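Local coordinates for protein glia-derived nexin (PDB 4DY0) that inhibits serine proteases, among them thrombin, trypsin and urokinase, binds heparin and promotes neurite extension by blocking thrombin, at residues L173-F178 with E224-G229; V198-Q203 with I273-T278; L359-H364 with L371-I376. All blocks are in the same frame, centred on the assembly; numbering follows the deposited sequence.

Contact 1. Residues L173-F178 with E224-G229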
loop_
_atom_site.group_PDB
_atom_site.type_symbol
_atom_site.label_atom_id
_atom_site.label_comp_id
_atom_site.label_asym_id
_atom_site.label_seq_id
_atom_site.Cartn_x
_atom_site.Cartn_y
_atom_site.Cartn_z
ATOM N N LEU A 173 -0.533 -2.931 17.537
ATOM C CA LEU A 173 -1.369 -3.315 18.663
ATOM C C LEU A 173 -2.536 -2.344 18.800
ATOM O O LEU A 173 -2.345 -1.128 18.788
ATOM C CB LEU A 173 -0.543 -3.354 19.955
ATOM C CG LEU A 173 0.527 -4.450 20.056
ATOM C CD1 LEU A 173 1.540 -4.140 21.151
ATOM C CD2 LEU A 173 -0.110 -5.815 20.285
ATOM N N TRP A 174 -3.746 -2.879 18.921
ATOM C CA TRP A 174 -4.931 -2.033 19.024
ATOM C C TRP A 174 -4.859 -1.177 20.277
ATOM O O TRP A 174 -4.371 -1.624 21.319
ATOM C CB TRP A 174 -6.212 -2.872 19.063
ATOM C CG TRP A 174 -6.478 -3.679 17.826
ATOM C CD1 TRP A 174 -6.580 -5.041 17.740
ATOM C CD2 TRP A 174 -6.685 -3.179 16.499
ATOM N NE1 TRP A 174 -6.834 -5.418 16.443
ATOM C CE2 TRP A 174 -6.903 -4.295 15.661
ATOM C CE3 TRP A 174 -6.706 -1.899 15.939
ATOM C CZ2 TRP A 174 -7.140 -4.167 14.294
ATOM C CZ3 TRP A 174 -6.940 -1.772 14.578
ATOM C CH2 TRP A 174 -7.154 -2.900 13.771
ATOM N N LYS A 175 -5.338 0.058 20.180
ATOM C CA LYS A 175 -5.507 0.873 21.368
ATOM C C LYS A 175 -6.478 0.149 22.294
ATOM O O LYS A 175 -6.275 0.091 23.508
ATOM C CB LYS A 175 -6.037 2.257 21.003
ATOM C CG LYS A 175 -6.434 3.100 22.204
ATOM C CD LYS A 175 -6.809 4.511 21.784
ATOM C CE LYS A 175 -7.342 5.311 22.959
ATOM N NZ LYS A 175 -7.737 6.682 22.544
ATOM N N SER A 176 -7.527 -0.416 21.704
ATOM C CA SER A 176 -8.491 -1.218 22.442
ATOM C C SER A 176 -8.511 -2.650 21.907
ATOM O O SER A 176 -9.014 -2.911 20.816
ATOM C CB SER A 176 -9.883 -0.595 22.358
ATOM O OG SER A 176 -10.805 -1.360 23.111
ATOM N N ARG A 177 -7.961 -3.573 22.685
ATOM C CA ARG A 177 -7.788 -4.950 22.243
ATOM C C ARG A 177 -9.111 -5.666 22.026
ATOM O O ARG A 177 -10.143 -5.257 22.554
ATOM C CB ARG A 177 -6.969 -5.734 23.268
ATOM C CG ARG A 177 -7.731 -6.076 24.544
ATOM C CD ARG A 177 -6.803 -6.695 25.582
ATOM N NE ARG A 177 -7.457 -6.896 26.873
ATOM C CZ ARG A 177 -6.812 -7.199 27.996
ATOM N NH1 ARG A 177 -5.492 -7.332 27.992
ATOM N NH2 ARG A 177 -7.486 -7.364 29.127
ATOM N N PHE A 178 -9.066 -6.736 21.238
ATOM C CA PHE A 178 -10.169 -7.683 21.164
ATOM C C PHE A 178 -9.859 -8.839 22.104
ATOM O O PHE A 178 -8.693 -9.156 22.339
ATOM C CB PHE A 178 -10.322 -8.231 19.747
ATOM C CG PHE A 178 -10.775 -7.214 18.742
ATOM C CD1 PHE A 178 -9.860 -6.373 18.130
ATOM C CD2 PHE A 178 -12.113 -7.117 18.390
ATOM C CE1 PHE A 178 -10.271 -5.443 17.202
ATOM C CE2 PHE A 178 -12.533 -6.189 17.458
ATOM C CZ PHE A 178 -11.613 -5.350 16.864
ATOM N N GLU A 224 -13.244 4.000 12.270
ATOM C CA GLU A 224 -11.825 4.131 12.572
ATOM C C GLU A 224 -11.432 3.298 13.795
ATOM O O GLU A 224 -12.032 3.416 14.863
ATOM C CB GLU A 224 -11.453 5.595 12.796
ATOM C CG GLU A 224 -9.960 5.816 12.989
ATOM C CD GLU A 224 -9.622 7.253 13.338
ATOM O OE1 GLU A 224 -10.344 7.854 14.166
ATOM O OE2 GLU A 224 -8.632 7.779 12.786
ATOM N N LEU A 225 -10.428 2.449 13.625
ATOM C CA LEU A 225 -9.909 1.649 14.721
ATOM C C LEU A 225 -8.464 2.047 14.958
ATOM O O LEU A 225 -7.581 1.663 14.196
ATOM C CB LEU A 225 -9.977 0.165 14.378
ATOM C CG LEU A 225 -11.338 -0.475 14.128
ATOM C CD1 LEU A 225 -12.107 0.290 13.075
ATOM C CD2 LEU A 225 -11.123 -1.903 13.685
ATOM N N PRO A 226 -8.216 2.836 16.009
ATOM C CA PRO A 226 -6.860 3.318 16.274
ATOM C C PRO A 226 -5.939 2.247 16.862
ATOM O O PRO A 226 -6.398 1.355 17.584
ATOM C CB PRO A 226 -7.083 4.440 17.291
ATOM C CG PRO A 226 -8.363 4.087 17.969
ATOM C CD PRO A 226 -9.209 3.403 16.941
ATOM N N TYR A 227 -4.651 2.334 16.535
ATOM C CA TYR A 227 -3.637 1.496 17.163
ATOM C C TYR A 227 -3.060 2.217 18.386
ATOM O O TYR A 227 -3.154 3.440 18.492
ATOM C CB TYR A 227 -2.541 1.119 16.165
ATOM C CG TYR A 227 -3.020 0.190 15.070
ATOM C CD1 TYR A 227 -3.007 -1.188 15.246
ATOM C CD2 TYR A 227 -3.494 0.691 13.861
ATOM C CE1 TYR A 227 -3.452 -2.045 14.244
ATOM C CE2 TYR A 227 -3.942 -0.158 12.855
ATOM C CZ TYR A 227 -3.915 -1.523 13.053
ATOM O OH TYR A 227 -4.358 -2.370 12.060
ATOM N N HIS A 228 -2.468 1.459 19.303
ATOM C CA HIS A 228 -2.131 1.980 20.629
ATOM C C HIS A 228 -1.135 3.147 20.637
ATOM O O HIS A 228 -1.191 4.004 21.518
ATOM C CB HIS A 228 -1.679 0.851 21.563
ATOM C CG HIS A 228 -0.249 0.443 21.384
ATOM N ND1 HIS A 228 0.208 -0.198 20.253
ATOM C CD2 HIS A 228 0.820 0.560 22.210
ATOM C CE1 HIS A 228 1.502 -0.443 20.381
ATOM N NE2 HIS A 228 1.896 0.007 21.560
ATOM N N GLY A 229 -0.238 3.185 19.656
ATOM C CA GLY A 229 0.695 4.302 19.522
ATOM C C GLY A 229 -0.021 5.612 19.236
ATOM O O GLY A 229 0.551 6.693 19.380
HETATM O O HOH W 1 -8.458 0.191 18.960
#
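Trp174 and Tyr227 supply the aromatic part of this contact, an offset stack in which the centroids of the six-membered indole ring and the phenol lie 4.3 Å apart with their planes 12° from parallel. The overlap is at the rims: Trp174 CZ3 sits 3.4 Å from Tyr227 CZ, while the hydroxyl of Tyr227 reaches the neighbouring CH2. Phe178 brings the edge of its ring, at CE1, against the opposite face, so that the indole is flanked on both faces but stacked on one. With an alanine in place of Tyr227, one indole face would probably lose its cover and the ring would be freer to tilt.

Aliphatic packing adds to this: Leu225 CB meets Trp174 CZ3 at 3.6 Å on the Phe178 side of the indole. Separately, the extended chain of Lys175 crosses Pro226 obliquely on its way to a salt bridge with Glu230.

The polar part is centred on two carbonyls. Leu173 O accepts from His228 N at 2.6 Å, nearly along the C=O axis, and from His228 ND1 at 3.1 Å, well tilted from the carbonyl plane. A chi1 of 81° sets the imidazole between its own backbone N and carbonyl carbon, which turns ND1 back to the oxygen already held by the amide; the ring lies alongside Leu173. Pro226 O takes an almost straight bond (170°) from Lys175 N at 3.1 Å, and a water bridges it to Ser176 N, donating to Pro226 O over 2.7 Å.

This is the region of sheet A that serpin nomenclature calls the breach, and Trp174 fits the tryptophan characteristic of it. Its NE1 is bonded to Ser329 O. The chemistry thus implies a loop fixed twice over: backbone bonds and a water set its path, while the stack and the indole N-H fix the rotation of Trp174.

Contact 2. Residues V198-Q203 with I273-T278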
loop_
_atom_site.group_PDB
_atom_site.type_symbol
_atom_site.label_atom_id
_atom_site.label_comp_id
_atom_site.label_asym_id
_atom_site.label_seq_id
_atom_site.Cartn_x
_atom_site.Cartn_y
_atom_site.Cartn_z
ATOM N N VAL A 198 -15.728 -17.742 8.766
ATOM C CA VAL A 198 -14.566 -16.964 9.070
ATOM C C VAL A 198 -14.465 -16.640 10.524
ATOM O O VAL A 198 -15.424 -16.317 11.112
ATOM C CB VAL A 198 -14.611 -15.632 8.278
ATOM C CG1 VAL A 198 -13.414 -14.840 8.458
ATOM C CG2 VAL A 198 -14.861 -15.892 6.871
ATOM N N PRO A 199 -13.273 -16.725 11.091
ATOM C CA PRO A 199 -13.053 -16.274 12.461
ATOM C C PRO A 199 -13.213 -14.763 12.510
ATOM O O PRO A 199 -12.615 -14.052 11.698
ATOM C CB PRO A 199 -11.588 -16.643 12.731
ATOM C CG PRO A 199 -11.153 -17.510 11.588
ATOM C CD PRO A 199 -12.034 -17.179 10.440
ATOM N N MET A 200 -14.019 -14.266 13.440
ATOM C CA MET A 200 -14.193 -12.826 13.548
ATOM C C MET A 200 -13.992 -12.285 14.957
ATOM O O MET A 200 -14.504 -12.838 15.929
ATOM C CB MET A 200 -15.554 -12.404 13.000
ATOM C CG MET A 200 -15.693 -12.633 11.511
ATOM S SD MET A 200 -17.096 -11.750 10.830
ATOM C CE MET A 200 -17.161 -12.437 9.174
ATOM N N LEU A 201 -13.233 -11.198 15.045
ATOM C CA LEU A 201 -13.049 -10.472 16.289
ATOM C C LEU A 201 -14.330 -9.724 16.620
ATOM O O LEU A 201 -15.036 -9.264 15.718
ATOM C CB LEU A 201 -11.911 -9.463 16.139
ATOM C CG LEU A 201 -10.650 -9.940 15.412
ATOM C CD1 LEU A 201 -9.772 -8.759 15.023
ATOM C CD2 LEU A 201 -9.874 -10.940 16.253
ATOM N N ALA A 202 -14.626 -9.599 17.910
ATOM C CA ALA A 202 -15.792 -8.840 18.356
ATOM C C ALA A 202 -15.515 -8.120 19.662
ATOM O O ALA A 202 -14.926 -8.685 20.579
ATOM C CB ALA A 202 -16.994 -9.752 18.514
ATOM N N GLN A 203 -15.943 -6.868 19.741
ATOM C CA GLN A 203 -15.896 -6.131 20.990
ATOM C C GLN A 203 -16.905 -4.993 20.970
ATOM O O GLN A 203 -17.208 -4.430 19.917
ATOM C CB GLN A 203 -14.493 -5.583 21.245
ATOM C CG GLN A 203 -14.208 -4.272 20.539
ATOM C CD GLN A 203 -12.863 -3.697 20.914
ATOM O OE1 GLN A 203 -12.766 -2.845 21.798
ATOM N NE2 GLN A 203 -11.810 -4.171 20.255
ATOM N N ILE A 273 -17.609 -6.132 14.674
ATOM C CA ILE A 273 -17.360 -7.520 14.313
ATOM C C ILE A 273 -16.562 -7.554 13.013
ATOM O O ILE A 273 -17.009 -7.057 11.978
ATOM C CB ILE A 273 -18.668 -8.316 14.234
ATOM C CG1 ILE A 273 -19.296 -8.396 15.630
ATOM C CG2 ILE A 273 -18.431 -9.716 13.672
ATOM C CD1 ILE A 273 -20.319 -9.486 15.783
ATOM N N LEU A 274 -15.368 -8.132 13.093
ATOM C CA LEU A 274 -14.324 -7.932 12.095
ATOM C C LEU A 274 -13.597 -9.252 11.853
ATOM O O LEU A 274 -13.224 -9.933 12.805
ATOM C CB LEU A 274 -13.326 -6.909 12.643
ATOM C CG LEU A 274 -12.420 -6.085 11.735
ATOM C CD1 LEU A 274 -11.209 -5.640 12.526
ATOM C CD2 LEU A 274 -11.988 -6.871 10.520
ATOM N N PRO A 275 -13.397 -9.630 10.581
ATOM C CA PRO A 275 -12.648 -10.852 10.337
ATOM C C PRO A 275 -11.260 -10.796 10.957
ATOM O O PRO A 275 -10.557 -9.787 10.840
ATOM C CB PRO A 275 -12.531 -10.887 8.814
ATOM C CG PRO A 275 -13.739 -10.172 8.345
ATOM C CD PRO A 275 -13.937 -9.060 9.337
ATOM N N LYS A 276 -10.883 -11.868 11.639
ATOM C CA LYS A 276 -9.507 -12.048 12.063
ATOM C C LYS A 276 -8.800 -12.754 10.911
ATOM O O LYS A 276 -9.145 -13.882 10.568
ATOM C CB LYS A 276 -9.453 -12.891 13.337
ATOM C CG LYS A 276 -8.186 -13.720 13.484
ATOM C CD LYS A 276 -7.883 -14.034 14.942
ATOM C CE LYS A 276 -6.703 -14.982 15.047
ATOM N NZ LYS A 276 -5.700 -14.485 16.021
ATOM N N PHE A 277 -7.834 -12.085 10.291
ATOM C CA PHE A 277 -7.223 -12.629 9.084
ATOM C C PHE A 277 -5.931 -11.914 8.720
ATOM O O PHE A 277 -5.555 -10.919 9.339
ATOM C CB PHE A 277 -8.193 -12.506 7.909
ATOM C CG PHE A 277 -8.258 -11.120 7.328
ATOM C CD1 PHE A 277 -8.806 -10.071 8.058
ATOM C CD2 PHE A 277 -7.765 -10.862 6.055
ATOM C CE1 PHE A 277 -8.865 -8.790 7.529
ATOM C CE2 PHE A 277 -7.817 -9.584 5.516
ATOM C CZ PHE A 277 -8.366 -8.546 6.255
ATOM N N THR A 278 -5.263 -12.433 7.696
ATOM C CA THR A 278 -4.072 -11.815 7.154
ATOM C C THR A 278 -4.338 -11.407 5.712
ATOM O O THR A 278 -4.700 -12.236 4.880
ATOM C CB THR A 278 -2.882 -12.785 7.185
ATOM O OG1 THR A 278 -2.672 -13.244 8.527
ATOM C CG2 THR A 278 -1.628 -12.103 6.672
#
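Met200 lies alongside the ring of Pro275, the two pointing the same way, and crosses Ile273 at about a right angle. Its extended chain serves both neighbours: SD packs 3.7 Å from Ile273 CG2, and CE goes on to Pro275 CG at 4.2 Å. For Met200, CG stands anti to the carbonyl carbon (chi1 -66°), placing it over Pro275 CA. Beside this group Ala202 CB touches Ile273 CG1, and Val198 CG1 meets Pro275 CB obliquely. Leu201 and Leu274 project from the other face, where Leu201 CD2 meets Lys276 CB at 3.5 Å, those two side chains crossing almost perpendicularly.

The antiparallel backbones hold these orientations. Leu201 and Leu274 form a hydrogen-bonded pair, with Leu201 N to Leu274 O at 2.6 Å and Leu274 N to Leu201 O at 2.9 Å; beyond Pro275, which has no N-H to give, Lys276 N binds Pro199 O at 2.8 Å.

The contact joins the portions of strands 195-213 and 266-284 that lie in what serpins call sheet C. Strand 184-189 flanks it beyond Val198 and Met200, strand 351-353 lies beside Ile273, and Val328 of strand 319-328 packs against Leu201 and Leu274.

Contact 3. Residues L359-H364 with L371-I376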
loop_
_atom_site.group_PDB
_atom_site.type_symbol
_atom_site.label_atom_id
_atom_site.label_comp_id
_atom_site.label_asym_id
_atom_site.label_seq_id
_atom_site.Cartn_x
_atom_site.Cartn_y
_atom_site.Cartn_z
ATOM N N LEU A 359 -13.561 -2.377 2.080
ATOM C CA LEU A 359 -12.374 -1.592 1.799
ATOM C C LEU A 359 -11.715 -1.214 3.116
ATOM O O LEU A 359 -12.397 -0.969 4.106
ATOM C CB LEU A 359 -12.762 -0.314 1.056
ATOM C CG LEU A 359 -11.606 0.594 0.636
ATOM C CD1 LEU A 359 -11.094 0.175 -0.726
ATOM C CD2 LEU A 359 -12.051 2.045 0.611
ATOM N N PHE A 360 -10.390 -1.158 3.136
ATOM C CA PHE A 360 -9.713 -0.680 4.327
ATOM C C PHE A 360 -8.480 0.145 4.001
ATOM O O PHE A 360 -7.820 -0.085 2.982
ATOM C CB PHE A 360 -9.377 -1.831 5.283
ATOM C CG PHE A 360 -8.163 -2.618 4.895
ATOM C CD1 PHE A 360 -8.285 -3.808 4.198
ATOM C CD2 PHE A 360 -6.892 -2.183 5.253
ATOM C CE1 PHE A 360 -7.156 -4.544 3.849
ATOM C CE2 PHE A 360 -5.765 -2.911 4.909
ATOM C CZ PHE A 360 -5.896 -4.092 4.208
ATOM N N PHE A 361 -8.203 1.120 4.864
ATOM C CA PHE A 361 -6.996 1.929 4.788
ATOM C C PHE A 361 -6.194 1.729 6.058
ATOM O O PHE A 361 -6.758 1.480 7.119
ATOM C CB PHE A 361 -7.338 3.420 4.723
ATOM C CG PHE A 361 -7.966 3.859 3.441
ATOM C CD1 PHE A 361 -9.330 4.083 3.367
ATOM C CD2 PHE A 361 -7.191 4.085 2.315
ATOM C CE1 PHE A 361 -9.913 4.505 2.187
ATOM C CE2 PHE A 361 -7.765 4.506 1.134
ATOM C CZ PHE A 361 -9.130 4.716 1.068
ATOM N N ILE A 362 -4.881 1.865 5.947
ATOM C CA ILE A 362 -4.030 2.052 7.107
ATOM C C ILE A 362 -3.399 3.427 6.946
ATOM O O ILE A 362 -2.682 3.676 5.980
ATOM C CB ILE A 362 -2.931 0.972 7.210
ATOM C CG1 ILE A 362 -3.554 -0.401 7.430
ATOM C CG2 ILE A 362 -1.973 1.288 8.358
ATOM C CD1 ILE A 362 -4.217 -0.538 8.777
ATOM N N ARG A 363 -3.679 4.322 7.885
ATOM C CA ARG A 363 -3.262 5.710 7.760
ATOM C C ARG A 363 -2.287 6.122 8.861
ATOM O O ARG A 363 -2.488 5.804 10.034
ATOM C CB ARG A 363 -4.496 6.611 7.791
ATOM C CG ARG A 363 -4.247 8.061 7.432
ATOM C CD ARG A 363 -5.577 8.783 7.226
ATOM N NE ARG A 363 -5.397 10.149 6.748
ATOM C CZ ARG A 363 -5.349 11.217 7.538
ATOM N NH1 ARG A 363 -5.180 12.427 7.018
ATOM N NH2 ARG A 363 -5.465 11.074 8.852
ATOM N N HIS A 364 -1.228 6.822 8.471
ATOM C CA HIS A 364 -0.343 7.476 9.420
ATOM C C HIS A 364 -0.836 8.909 9.550
ATOM O O HIS A 364 -0.605 9.742 8.675
ATOM C CB HIS A 364 1.104 7.435 8.926
ATOM C CG HIS A 364 2.100 7.958 9.915
ATOM N ND1 HIS A 364 2.681 9.204 9.798
ATOM C CD2 HIS A 364 2.624 7.403 11.033
ATOM C CE1 HIS A 364 3.516 9.394 10.803
ATOM N NE2 HIS A 364 3.500 8.317 11.569
ATOM N N LEU A 371 -0.581 4.258 4.204
ATOM C CA LEU A 371 0.379 3.161 4.151
ATOM C C LEU A 371 -0.202 1.919 3.477
ATOM O O LEU A 371 0.506 1.199 2.775
ATOM C CB LEU A 371 0.864 2.824 5.561
ATOM C CG LEU A 371 1.239 4.047 6.407
ATOM C CD1 LEU A 371 1.661 3.643 7.812
ATOM C CD2 LEU A 371 2.330 4.855 5.730
ATOM N N PHE A 372 -1.490 1.672 3.699
ATOM C CA PHE A 372 -2.165 0.520 3.113
ATOM C C PHE A 372 -3.505 0.929 2.541
ATOM O O PHE A 372 -4.209 1.774 3.106
ATOM C CB PHE A 372 -2.441 -0.554 4.167
ATOM C CG PHE A 372 -1.249 -1.384 4.537
ATOM C CD1 PHE A 372 -0.291 -0.900 5.416
ATOM C CD2 PHE A 372 -1.109 -2.670 4.046
ATOM C CE1 PHE A 372 0.796 -1.676 5.778
ATOM C CE2 PHE A 372 -0.021 -3.451 4.405
ATOM C CZ PHE A 372 0.933 -2.951 5.271
ATOM N N MET A 373 -3.861 0.306 1.426
ATOM C CA MET A 373 -5.211 0.384 0.900
ATOM C C MET A 373 -5.567 -0.995 0.356
ATOM O O MET A 373 -4.813 -1.580 -0.426
ATOM C CB MET A 373 -5.308 1.441 -0.194
ATOM C CG MET A 373 -6.719 1.662 -0.708
ATOM S SD MET A 373 -6.817 3.079 -1.812
ATOM C CE MET A 373 -8.596 3.232 -2.017
ATOM N N GLY A 374 -6.709 -1.523 0.776
ATOM C CA GLY A 374 -7.061 -2.877 0.390
ATOM C C GLY A 374 -8.526 -3.101 0.084
ATOM O O GLY A 374 -9.414 -2.487 0.686
ATOM N N GLN A 375 -8.784 -3.991 -0.866
ATOM C CA GLN A 375 -10.135 -4.466 -1.070
ATOM C C GLN A 375 -10.140 -5.948 -0.726
ATOM O O GLN A 375 -9.416 -6.739 -1.326
ATOM C CB GLN A 375 -10.615 -4.199 -2.503
ATOM C CG GLN A 375 -10.782 -5.428 -3.354
ATOM C CD GLN A 375 -11.525 -5.145 -4.648
ATOM O OE1 GLN A 375 -12.386 -4.270 -4.702
ATOM N NE2 GLN A 375 -11.191 -5.888 -5.700
ATOM N N ILE A 376 -10.933 -6.317 0.272
ATOM C CA ILE A 376 -10.989 -7.709 0.698
ATOM C C ILE A 376 -12.299 -8.338 0.258
ATOM O O ILE A 376 -13.361 -7.995 0.780
ATOM C CB ILE A 376 -10.851 -7.840 2.227
ATOM C CG1 ILE A 376 -9.537 -7.207 2.705
ATOM C CG2 ILE A 376 -10.954 -9.301 2.652
ATOM C CD1 ILE A 376 -8.285 -7.786 2.043
#
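Ile362 O is gripped by two consecutive amides, Leu371 N at 2.8 Å and Phe372 N at 3.3 Å. The first meets the carbonyl nearly head-on, though its own N-H is bent away; the second is the straighter bond and lies in the carbonyl plane, on a lone pair. Two residues facing one make this a classic beta bulge, set in the antiparallel hairpin of strands 358-364 and 369-376. Ile362 N returns a bond to Phe372 O from above the carbonyl plane, and further along Phe360 and Gly374 exchange a regular pair of backbone bonds.

On one face of the hairpin, Phe360 folds over Gly374. With chi1 at 79°, its ring is brought across the partner strand, Gly374 CA lying over the face in a CH-pi contact 4.2 Å from the ring centroid. Gly374 has no side chain, and the ring of Phe360 lies where one would project. At the ring edge, and in its plane, Ile376 CG1 approaches Phe360 CE1 to 3.8 Å. Ile362 and Phe372 point the same way on this face, their CB atoms 3.4 Å apart.

The other face carries a Met-aromatic contact. Met373 runs extended beside Phe361, SD standing 3.4 Å from Phe361 CE2 and oblique to the ring, and its CE goes on to meet both Phe361 CZ and Leu359 CD1.

Helix 5-26 covers Met373 and Leu359 through Phe20, while Ile326 of strand 319-328 packs on Phe360, Ile362 and Phe372. The chemistry is that of a hydrophobic core built on the hairpin of serpin sheet B: backbone groups are paired across the hairpin or with the flanking strands 232-239 and 32-34, the bulge oxygen by two donors, so that both faces can be given to aromatic, sulfur and aliphatic packing.

Following the chain from the N terminus, residues 173-178 open contact 1 and 198-203 open contact 2 before 224-229 close the first loop; 273-278 then close the second, so the two contacts cross. Contact 3 comes later and in series, a hairpin spanning only a few residues. Contacts 1 and 2 adjoin directly: Ser176 OG is probably hydrogen-bonded to Gln203 OE1 at 2.8 Å, and Phe178 packs on Leu201. Contact 1 ties the loop after strand 162-170 to the end of strand 219-226, contact 2 joins two strands of sheet C, and contact 3 is a hairpin of sheet B, reached by Tyr227 OH at Ile362 CD1 and by Phe277 at Ile376 CD1.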